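Local coordinates for ABC transporter, substrate binding protein (Mannopine) (Agrobacterium fabrum, PDB 5L9S) that serves as the periplasmic substrate-binding component of an ABC transporter, probably for the opine mannopine, and is captured here in its open, unliganded form, at residues A[155-160]-A[164-169]; A[186-191]-A[319-324]. All blocks are in the same frame, centred on the assembly; numbering follows the deposited sequence.

From the N terminus, the chain first reaches contact 1. Helix 149-158 ends there, and the loop 164-169 turns back to pack against its last turn, closing a short local loop. The chain then runs through helix 171-181 into strand 185-189, where contact 2 opens. It closes only 128 residues later, on the C-terminal helix 307-325. The two contacts lie in series, neither nested nor crossed. Their centres are 20 Å apart, and the nearest atoms of contact 1 and contact 2 are about 7 Å apart. Helix 171-181 touches both, and helix 307-325 also reaches Leu169 of contact 1 through Trp309. Contact 1 ties the loop to helix 149-158, and contact 2 ties strand 185-189 to the C-terminal helix.

Contact 1. Residues A[155-160]-A[164-169]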
ATOM      1  N   ALA A 155     -13.425   9.579   7.235  1.00 46.96           N
ATOM      2  CA  ALA A 155     -14.635  10.302   7.659  1.00 47.92           C
ATOM      3  C   ALA A 155     -15.434   9.462   8.612  1.00 53.28           C
ATOM      4  O   ALA A 155     -15.854   9.958   9.655  1.00 55.61           O
ATOM      5  CB  ALA A 155     -15.482  10.686   6.452  1.00 49.27           C
ATOM      6  N   LEU A 156     -15.604   8.174   8.283  1.00 48.80           N
ATOM      7  CA  LEU A 156     -16.325   7.198   9.113  1.00 48.75           C
ATOM      8  C   LEU A 156     -15.658   6.986  10.476  1.00 50.04           C
ATOM      9  O   LEU A 156     -16.346   7.005  11.487  1.00 50.36           O
ATOM     10  CB  LEU A 156     -16.514   5.867   8.368  1.00 48.10           C
ATOM     11  CG  LEU A 156     -17.539   5.917   7.236  1.00 53.71           C
ATOM     12  CD1 LEU A 156     -17.167   4.940   6.112  1.00 52.51           C
ATOM     13  CD2 LEU A 156     -18.945   5.693   7.753  1.00 55.29           C
ATOM     14  N   LEU A 157     -14.326   6.834  10.505  1.00 45.10           N
ATOM     15  CA  LEU A 157     -13.552   6.661  11.737  1.00 44.90           C
ATOM     16  C   LEU A 157     -13.637   7.899  12.630  1.00 49.63           C
ATOM     17  O   LEU A 157     -13.737   7.769  13.860  1.00 49.02           O
ATOM     18  CB  LEU A 157     -12.089   6.276  11.433  1.00 43.21           C
ATOM     19  CG  LEU A 157     -11.867   4.900  10.744  1.00 48.02           C
ATOM     20  CD1 LEU A 157     -10.496   4.819  10.119  1.00 46.44           C
ATOM     21  CD2 LEU A 157     -12.079   3.712  11.709  1.00 50.65           C
ATOM     22  N   ALA A 158     -13.665   9.091  11.984  1.00 47.91           N
ATOM     23  CA  ALA A 158     -13.814  10.419  12.602  1.00 49.36           C
ATOM     24  C   ALA A 158     -15.183  10.545  13.198  1.00 55.75           C
ATOM     25  O   ALA A 158     -15.328  11.176  14.241  1.00 57.39           O
ATOM     26  CB  ALA A 158     -13.619  11.506  11.560  1.00 50.18           C
ATOM     27  N   ASP A 159     -16.191   9.929  12.545  1.00 53.89           N
ATOM     28  CA  ASP A 159     -17.594   9.909  12.982  1.00 56.61           C
ATOM     29  C   ASP A 159     -17.884   8.844  14.075  1.00 61.15           C
ATOM     30  O   ASP A 159     -19.036   8.677  14.465  1.00 62.54           O
ATOM     31  CB  ASP A 159     -18.543   9.744  11.773  1.00 59.59           C
ATOM     32  CG  ASP A 159     -19.927  10.353  11.951  1.00 76.46           C
ATOM     33  OD1 ASP A 159     -20.058  11.348  12.724  1.00 78.51           O
ATOM     34  OD2 ASP A 159     -20.869   9.878  11.284  1.00 85.99           O
ATOM     35  N   GLY A 160     -16.850   8.149  14.551  1.00 57.00           N
ATOM     36  CA  GLY A 160     -16.958   7.184  15.639  1.00 57.93           C
ATOM     37  C   GLY A 160     -17.188   5.731  15.287  1.00 65.31           C
ATOM     38  O   GLY A 160     -17.461   4.933  16.184  1.00 67.84           O
ATOM     39  N   GLU A 164     -13.130  -2.337  13.347  1.00 63.21           N
ATOM     40  CA  GLU A 164     -13.647  -3.701  13.167  1.00 64.36           C
ATOM     41  C   GLU A 164     -15.027  -3.707  12.468  1.00 68.97           C
ATOM     42  O   GLU A 164     -15.373  -4.675  11.786  1.00 70.79           O
ATOM     43  CB  GLU A 164     -13.732  -4.432  14.519  1.00 67.62           C
ATOM     44  CG  GLU A 164     -12.446  -4.410  15.342  1.00 78.97           C
ATOM     45  CD  GLU A 164     -12.168  -3.151  16.151  1.00 99.17           C
ATOM     46  OE1 GLU A 164     -10.972  -2.813  16.313  1.00100.84           O
ATOM     47  OE2 GLU A 164     -13.136  -2.498  16.613  1.00 82.35           O
ATOM     48  N   LYS A 165     -15.802  -2.624  12.646  1.00 64.06           N
ATOM     49  CA  LYS A 165     -17.124  -2.427  12.064  1.00 65.07           C
ATOM     50  C   LYS A 165     -17.097  -1.465  10.842  1.00 67.15           C
ATOM     51  O   LYS A 165     -18.165  -1.071  10.352  1.00 69.01           O
ATOM     52  CB  LYS A 165     -18.091  -1.892  13.137  1.00 69.55           C
ATOM     53  CG  LYS A 165     -18.433  -2.873  14.267  1.00 85.46           C
ATOM     54  CD  LYS A 165     -19.522  -2.314  15.186  1.00 95.91           C
ATOM     55  CE  LYS A 165     -20.051  -3.348  16.159  1.00111.90           C
ATOM     56  NZ  LYS A 165     -21.276  -2.881  16.869  1.00125.00           N
ATOM     57  N   LEU A 166     -15.888  -1.111  10.345  1.00 59.08           N
ATOM     58  CA  LEU A 166     -15.689  -0.168   9.242  1.00 56.10           C
ATOM     59  C   LEU A 166     -16.265  -0.648   7.919  1.00 61.75           C
ATOM     60  O   LEU A 166     -16.992   0.114   7.285  1.00 61.55           O
ATOM     61  CB  LEU A 166     -14.207   0.241   9.097  1.00 53.09           C
ATOM     62  CG  LEU A 166     -13.882   1.367   8.086  1.00 56.11           C
ATOM     63  CD1 LEU A 166     -14.579   2.683   8.430  1.00 56.46           C
ATOM     64  CD2 LEU A 166     -12.391   1.564   7.936  1.00 54.76           C
ATOM     65  N   PHE A 167     -15.929  -1.884   7.489  1.00 60.77           N
ATOM     66  CA  PHE A 167     -16.420  -2.466   6.229  1.00 61.23           C
ATOM     67  C   PHE A 167     -17.637  -3.380   6.473  1.00 68.58           C
ATOM     68  O   PHE A 167     -17.575  -4.192   7.398  1.00 69.28           O
ATOM     69  CB  PHE A 167     -15.308  -3.217   5.486  1.00 60.99           C
ATOM     70  CG  PHE A 167     -14.267  -2.329   4.857  1.00 59.41           C
ATOM     71  CD1 PHE A 167     -14.464  -1.789   3.593  1.00 61.28           C
ATOM     72  CD2 PHE A 167     -13.061  -2.078   5.504  1.00 59.62           C
ATOM     73  CE1 PHE A 167     -13.491  -0.980   3.004  1.00 60.62           C
ATOM     74  CE2 PHE A 167     -12.075  -1.293   4.903  1.00 60.25           C
ATOM     75  CZ  PHE A 167     -12.297  -0.745   3.657  1.00 58.17           C
ATOM     76  N   PRO A 168     -18.757  -3.273   5.702  1.00 66.86           N
ATOM     77  CA  PRO A 168     -19.021  -2.392   4.536  1.00 66.41           C
ATOM     78  C   PRO A 168     -19.166  -0.896   4.866  1.00 67.31           C
ATOM     79  O   PRO A 168     -19.828  -0.549   5.853  1.00 68.44           O
ATOM     80  CB  PRO A 168     -20.311  -2.988   3.936  1.00 70.87           C
ATOM     81  CG  PRO A 168     -21.007  -3.600   5.092  1.00 76.64           C
ATOM     82  CD  PRO A 168     -19.908  -4.162   5.959  1.00 70.81           C
ATOM     83  N   LEU A 169     -18.544  -0.016   4.039  1.00 59.33           N
ATOM     84  CA  LEU A 169     -18.576   1.434   4.247  1.00 57.36           C
ATOM     85  C   LEU A 169     -19.959   2.033   4.058  1.00 63.51           C
ATOM     86  O   LEU A 169     -20.589   1.831   3.013  1.00 64.54           O
ATOM     87  CB  LEU A 169     -17.567   2.192   3.353  1.00 54.77           C
ATOM     88  CG  LEU A 169     -16.072   1.832   3.371  1.00 54.58           C
ATOM     89  CD1 LEU A 169     -15.296   2.792   2.482  1.00 51.89           C
ATOM     90  CD2 LEU A 169     -15.493   1.903   4.758  1.00 54.92           C
TER
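Leu166 CD1 packs against Leu156 CB at 3.7 Å. The same methyl lies 4.1 Å from Leu156 CD1 and 4.2 Å from Leu157 CG. One branch of Leu166 thus fits between two successive leucines of the helix. The side chains of Leu157 and Leu166 cross at about a right angle. Leu166 CG is anti to the backbone N (chi1 -173°), and this turns the branch to the helix. Further along the loop, Leu169 crosses Leu156 at a slant: Leu156 CD1 touches Leu169 CD2 at 3.7 Å and Leu169 CB at 3.9 Å. No hydrogen bond joins the segments.

The next shell holds these leucines in place. Leu169 CD2 also lies over one face of the Phe167 ring, near its rim. A cis peptide bond before Pro168 bends the chain between Phe167 and Leu169. Trp309 of helix 307-325 touches Leu169, Ile303 touches Leu166 and Ala174 touches Leu156. Asp159 forms a salt bridge with Arg173, linking the helix end to helix 171-181. Gly160, with positive phi, ends helix 149-158 in a Schellman motif. The loop that follows links helices 149-158 and 171-181 inside the beta-alpha-beta crossover between parallel strands 140-143 and 185-189.

Contact 2. Residues A[186-191]-A[319-324]; sequences QVWWRT and QRWNSW
Three indoles meet here. Atoms of Trp321 and Trp324 lie oblique to the Trp188 ring, while Trp188 lies at the edge of each of theirs. Trp188 CZ3 is near the plane of the Trp321 ring, 3.7 Å from both Trp321 CZ2 and Trp321 CH2. The two six-membered rings have centroids 5.7 Å apart and planes at 74°. Trp188 CH2 meets the edge of the Trp324 ring, in its plane, 3.9 Å from Trp324 CZ3. The side chains of Trp188 and Trp324 cross at about a right angle. One face of Trp321 is taken by its helix neighbour, with Trp324 CE3 3.9 Å above the ring plane and offset toward the rim. Trp321 and Trp324 thus present their benzo edges together to the far end of Trp188. In both, CG is anti to the backbone N (chi1 -179° and -175°), and this carries the indoles out from the helix to the strand.

The backbones stay well apart: the closest CA atoms, those of Trp188 and Asn322, are 12.7 Å from each other. Strand 185-189 runs parallel to strand 140-143, and the chain joins the two through helices 149-158 and 171-181 in a beta-alpha-beta crossover of the type common in the lobes of periplasmic binding proteins. The C-terminal helix 307-325 packs beside this unit and touches helix 171-181 through Phe175 and Leu178.

The indole nitrogens are held from outside the two segments. Trp321 NE1 bonds to Asn144 OD1, in the loop after strand 140-143, and Trp324 NE1 bonds to Asp179 OD1 of helix 171-181. Arg182 makes a cation-pi contact with Trp324 and also bonds to its carbonyl O. Within the helix, Gln319 O accepts two bonds, from Ser323 N and Ser323 OG. Ser323 OG lies 3.1 Å from Gln319 O and is tilted out of the carbonyl plane.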
ATOM      1  N   GLN A 186      -8.361  23.068   1.928  1.00 68.02           N
ATOM      2  CA  GLN A 186      -7.774  24.029   0.979  1.00 70.09           C
ATOM      3  C   GLN A 186      -6.932  23.320  -0.086  1.00 71.55           C
ATOM      4  O   GLN A 186      -6.701  23.886  -1.158  1.00 74.15           O
ATOM      5  CB  GLN A 186      -6.918  25.095   1.698  1.00 73.02           C
ATOM      6  CG  GLN A 186      -7.577  25.805   2.892  1.00 80.43           C
ATOM      7  CD  GLN A 186      -8.642  26.817   2.586  1.00 85.82           C
ATOM      8  OE1 GLN A 186      -9.740  26.762   3.150  1.00 74.45           O
ATOM      9  NE2 GLN A 186      -8.319  27.803   1.764  1.00 85.30           N
ATOM     10  N   VAL A 187      -6.477  22.081   0.210  1.00 61.80           N
ATOM     11  CA  VAL A 187      -5.636  21.293  -0.682  1.00 58.86           C
ATOM     12  C   VAL A 187      -6.285  19.937  -1.008  1.00 61.35           C
ATOM     13  O   VAL A 187      -6.559  19.138  -0.112  1.00 59.65           O
ATOM     14  CB  VAL A 187      -4.168  21.147  -0.117  1.00 59.72           C
ATOM     15  CG1 VAL A 187      -3.313  20.217  -0.981  1.00 56.79           C
ATOM     16  CG2 VAL A 187      -3.480  22.505   0.052  1.00 61.52           C
ATOM     17  N   TRP A 188      -6.503  19.682  -2.293  1.00 58.22           N
ATOM     18  CA  TRP A 188      -7.001  18.412  -2.805  1.00 56.53           C
ATOM     19  C   TRP A 188      -5.894  17.905  -3.708  1.00 59.19           C
ATOM     20  O   TRP A 188      -5.907  18.156  -4.917  1.00 61.53           O
ATOM     21  CB  TRP A 188      -8.299  18.610  -3.582  1.00 58.09           C
ATOM     22  CG  TRP A 188      -9.490  18.926  -2.737  1.00 60.07           C
ATOM     23  CD1 TRP A 188     -10.148  20.116  -2.671  1.00 65.73           C
ATOM     24  CD2 TRP A 188     -10.217  18.012  -1.891  1.00 58.13           C
ATOM     25  NE1 TRP A 188     -11.228  20.011  -1.823  1.00 65.52           N
ATOM     26  CE2 TRP A 188     -11.309  18.724  -1.352  1.00 64.05           C
ATOM     27  CE3 TRP A 188     -10.072  16.652  -1.571  1.00 56.11           C
ATOM     28  CZ2 TRP A 188     -12.222  18.138  -0.467  1.00 62.39           C
ATOM     29  CZ3 TRP A 188     -10.998  16.066  -0.718  1.00 56.87           C
ATOM     30  CH2 TRP A 188     -12.048  16.810  -0.166  1.00 59.45           C
ATOM     31  N   TRP A 189      -4.880  17.285  -3.105  1.00 53.49           N
ATOM     32  CA  TRP A 189      -3.694  16.815  -3.831  1.00 52.61           C
ATOM     33  C   TRP A 189      -3.947  15.589  -4.733  1.00 54.42           C
ATOM     34  O   TRP A 189      -4.515  14.582  -4.314  1.00 49.15           O
ATOM     35  CB  TRP A 189      -2.499  16.573  -2.884  1.00 50.10           C
ATOM     36  CG  TRP A 189      -2.661  15.479  -1.855  1.00 48.84           C
ATOM     37  CD1 TRP A 189      -3.068  15.635  -0.564  1.00 51.43           C
ATOM     38  CD2 TRP A 189      -2.246  14.109  -1.980  1.00 46.65           C
ATOM     39  NE1 TRP A 189      -2.956  14.451   0.117  1.00 48.87           N
ATOM     40  CE2 TRP A 189      -2.470  13.491  -0.733  1.00 49.41           C
ATOM     41  CE3 TRP A 189      -1.754  13.324  -3.045  1.00 47.34           C
ATOM     42  CZ2 TRP A 189      -2.221  12.126  -0.515  1.00 47.01           C
ATOM     43  CZ3 TRP A 189      -1.490  11.981  -2.821  1.00 46.82           C
ATOM     44  CH2 TRP A 189      -1.730  11.394  -1.570  1.00 46.12           C
ATOM     45  N   ARG A 190      -3.479  15.673  -5.977  1.00 55.84           N
ATOM     46  CA  ARG A 190      -3.629  14.568  -6.920  1.00 56.04           C
ATOM     47  C   ARG A 190      -2.340  13.736  -6.970  1.00 60.04           C
ATOM     48  O   ARG A 190      -2.392  12.515  -7.165  1.00 58.55           O
ATOM     49  CB  ARG A 190      -4.073  15.081  -8.298  1.00 59.85           C
ATOM     50  CG  ARG A 190      -4.641  13.981  -9.180  1.00 73.64           C
ATOM     51  CD  ARG A 190      -5.747  14.437 -10.113  1.00 80.58           C
ATOM     52  NE  ARG A 190      -6.853  13.477 -10.123  1.00 89.41           N
ATOM     53  CZ  ARG A 190      -6.820  12.275 -10.697  1.00107.90           C
ATOM     54  NH1 ARG A 190      -5.726  11.859 -11.327  1.00 94.03           N
ATOM     55  NH2 ARG A 190      -7.877  11.479 -10.642  1.00100.72           N
ATOM     56  N   THR A 191      -1.202  14.401  -6.703  1.00 58.12           N
ATOM     57  CA  THR A 191       0.162  13.853  -6.702  1.00 56.52           C
ATOM     58  C   THR A 191       0.815  14.012  -5.317  1.00 58.56           C
ATOM     59  O   THR A 191       0.466  14.929  -4.569  1.00 57.74           O
ATOM     60  CB  THR A 191       0.958  14.658  -7.779  1.00 63.73           C
ATOM     61  OG1 THR A 191       0.335  14.493  -9.051  1.00 62.53           O
ATOM     62  CG2 THR A 191       2.400  14.262  -7.909  1.00 64.15           C
ATOM     63  N   GLN A 319     -18.198   7.529  -9.300  1.00 74.95           N
ATOM     64  CA  GLN A 319     -19.353   8.301  -9.747  1.00 77.90           C
ATOM     65  C   GLN A 319     -19.746   9.307  -8.653  1.00 79.84           C
ATOM     66  O   GLN A 319     -19.704  10.517  -8.883  1.00 81.24           O
ATOM     67  CB  GLN A 319     -20.540   7.364 -10.037  1.00 82.03           C
ATOM     68  CG  GLN A 319     -20.644   6.824 -11.456  1.00105.34           C
ATOM     69  CD  GLN A 319     -21.987   6.163 -11.726  1.00132.64           C
ATOM     70  OE1 GLN A 319     -22.756   5.840 -10.806  1.00128.31           O
ATOM     71  NE2 GLN A 319     -22.313   5.967 -13.006  1.00128.22           N
ATOM     72  N   ARG A 320     -20.074   8.791  -7.453  1.00 72.91           N
ATOM     73  CA  ARG A 320     -20.479   9.562  -6.291  1.00 71.76           C
ATOM     74  C   ARG A 320     -19.473  10.617  -5.867  1.00 73.78           C
ATOM     75  O   ARG A 320     -19.893  11.684  -5.443  1.00 75.19           O
ATOM     76  CB  ARG A 320     -20.820   8.628  -5.129  1.00 68.87           C
ATOM     77  CG  ARG A 320     -22.298   8.337  -5.045  1.00 76.45           C
ATOM     78  CD  ARG A 320     -22.857   8.870  -3.753  1.00 76.63           C
ATOM     79  NE  ARG A 320     -23.340   7.766  -2.938  1.00 76.95           N
ATOM     80  CZ  ARG A 320     -23.844   7.889  -1.720  1.00 91.64           C
ATOM     81  NH1 ARG A 320     -24.258   6.817  -1.058  1.00 90.67           N
ATOM     82  NH2 ARG A 320     -23.930   9.085  -1.146  1.00 63.71           N
ATOM     83  N   TRP A 321     -18.168  10.337  -5.979  1.00 68.02           N
ATOM     84  CA  TRP A 321     -17.108  11.283  -5.598  1.00 66.63           C
ATOM     85  C   TRP A 321     -16.977  12.440  -6.592  1.00 74.29           C
ATOM     86  O   TRP A 321     -16.977  13.598  -6.166  1.00 74.94           O
ATOM     87  CB  TRP A 321     -15.762  10.562  -5.400  1.00 61.72           C
ATOM     88  CG  TRP A 321     -14.629  11.461  -4.991  1.00 61.11           C
ATOM     89  CD1 TRP A 321     -13.636  11.942  -5.793  1.00 63.94           C
ATOM     90  CD2 TRP A 321     -14.371  11.980  -3.678  1.00 59.56           C
ATOM     91  NE1 TRP A 321     -12.766  12.717  -5.059  1.00 61.95           N
ATOM     92  CE2 TRP A 321     -13.204  12.775  -3.761  1.00 62.52           C
ATOM     93  CE3 TRP A 321     -14.997  11.829  -2.430  1.00 59.90           C
ATOM     94  CZ2 TRP A 321     -12.672  13.447  -2.653  1.00 60.45           C
ATOM     95  CZ3 TRP A 321     -14.439  12.461  -1.328  1.00 60.13           C
ATOM     96  CH2 TRP A 321     -13.302  13.271  -1.448  1.00 59.97           C
ATOM     97  N   ASN A 322     -16.861  12.127  -7.912  1.00 72.33           N
ATOM     98  CA  ASN A 322     -16.713  13.119  -8.979  1.00 74.58           C
ATOM     99  C   ASN A 322     -17.861  14.101  -8.991  1.00 82.98           C
ATOM    100  O   ASN A 322     -17.646  15.293  -9.239  1.00 85.05           O
ATOM    101  CB  ASN A 322     -16.533  12.447 -10.346  1.00 76.90           C
ATOM    102  CG  ASN A 322     -15.107  12.000 -10.668  1.00 97.27           C
ATOM    103  OD1 ASN A 322     -14.164  12.036  -9.833  1.00 74.19           O
ATOM    104  ND2 ASN A 322     -14.930  11.556 -11.912  1.00 93.57           N
ATOM    105  N   SER A 323     -19.078  13.602  -8.680  1.00 80.27           N
ATOM    106  CA  SER A 323     -20.305  14.375  -8.576  1.00 83.07           C
ATOM    107  C   SER A 323     -20.277  15.278  -7.337  1.00 86.48           C
ATOM    108  O   SER A 323     -20.700  16.431  -7.428  1.00 88.97           O
ATOM    109  CB  SER A 323     -21.511  13.442  -8.521  1.00 89.30           C
ATOM    110  OG  SER A 323     -21.707  12.746  -9.741  1.00102.72           O
ATOM    111  N   TRP A 324     -19.781  14.755  -6.183  1.00 80.09           N
ATOM    112  CA  TRP A 324     -19.647  15.474  -4.901  1.00 79.43           C
ATOM    113  C   TRP A 324     -18.609  16.588  -5.003  1.00 84.17           C
ATOM    114  O   TRP A 324     -18.792  17.652  -4.407  1.00 85.40           O
ATOM    115  CB  TRP A 324     -19.249  14.514  -3.765  1.00 74.72           C
ATOM    116  CG  TRP A 324     -19.207  15.152  -2.401  1.00 75.33           C
ATOM    117  CD1 TRP A 324     -20.265  15.391  -1.570  1.00 79.78           C
ATOM    118  CD2 TRP A 324     -18.041  15.617  -1.708  1.00 73.32           C
ATOM    119  NE1 TRP A 324     -19.830  15.965  -0.398  1.00 78.12           N
ATOM    120  CE2 TRP A 324     -18.474  16.141  -0.464  1.00 77.39           C
ATOM    121  CE3 TRP A 324     -16.665  15.640  -2.015  1.00 72.63           C
ATOM    122  CZ2 TRP A 324     -17.586  16.697   0.467  1.00 75.44           C
ATOM    123  CZ3 TRP A 324     -15.786  16.198  -1.093  1.00 72.98           C
ATOM    124  CH2 TRP A 324     -16.245  16.709   0.136  1.00 74.24           C
TER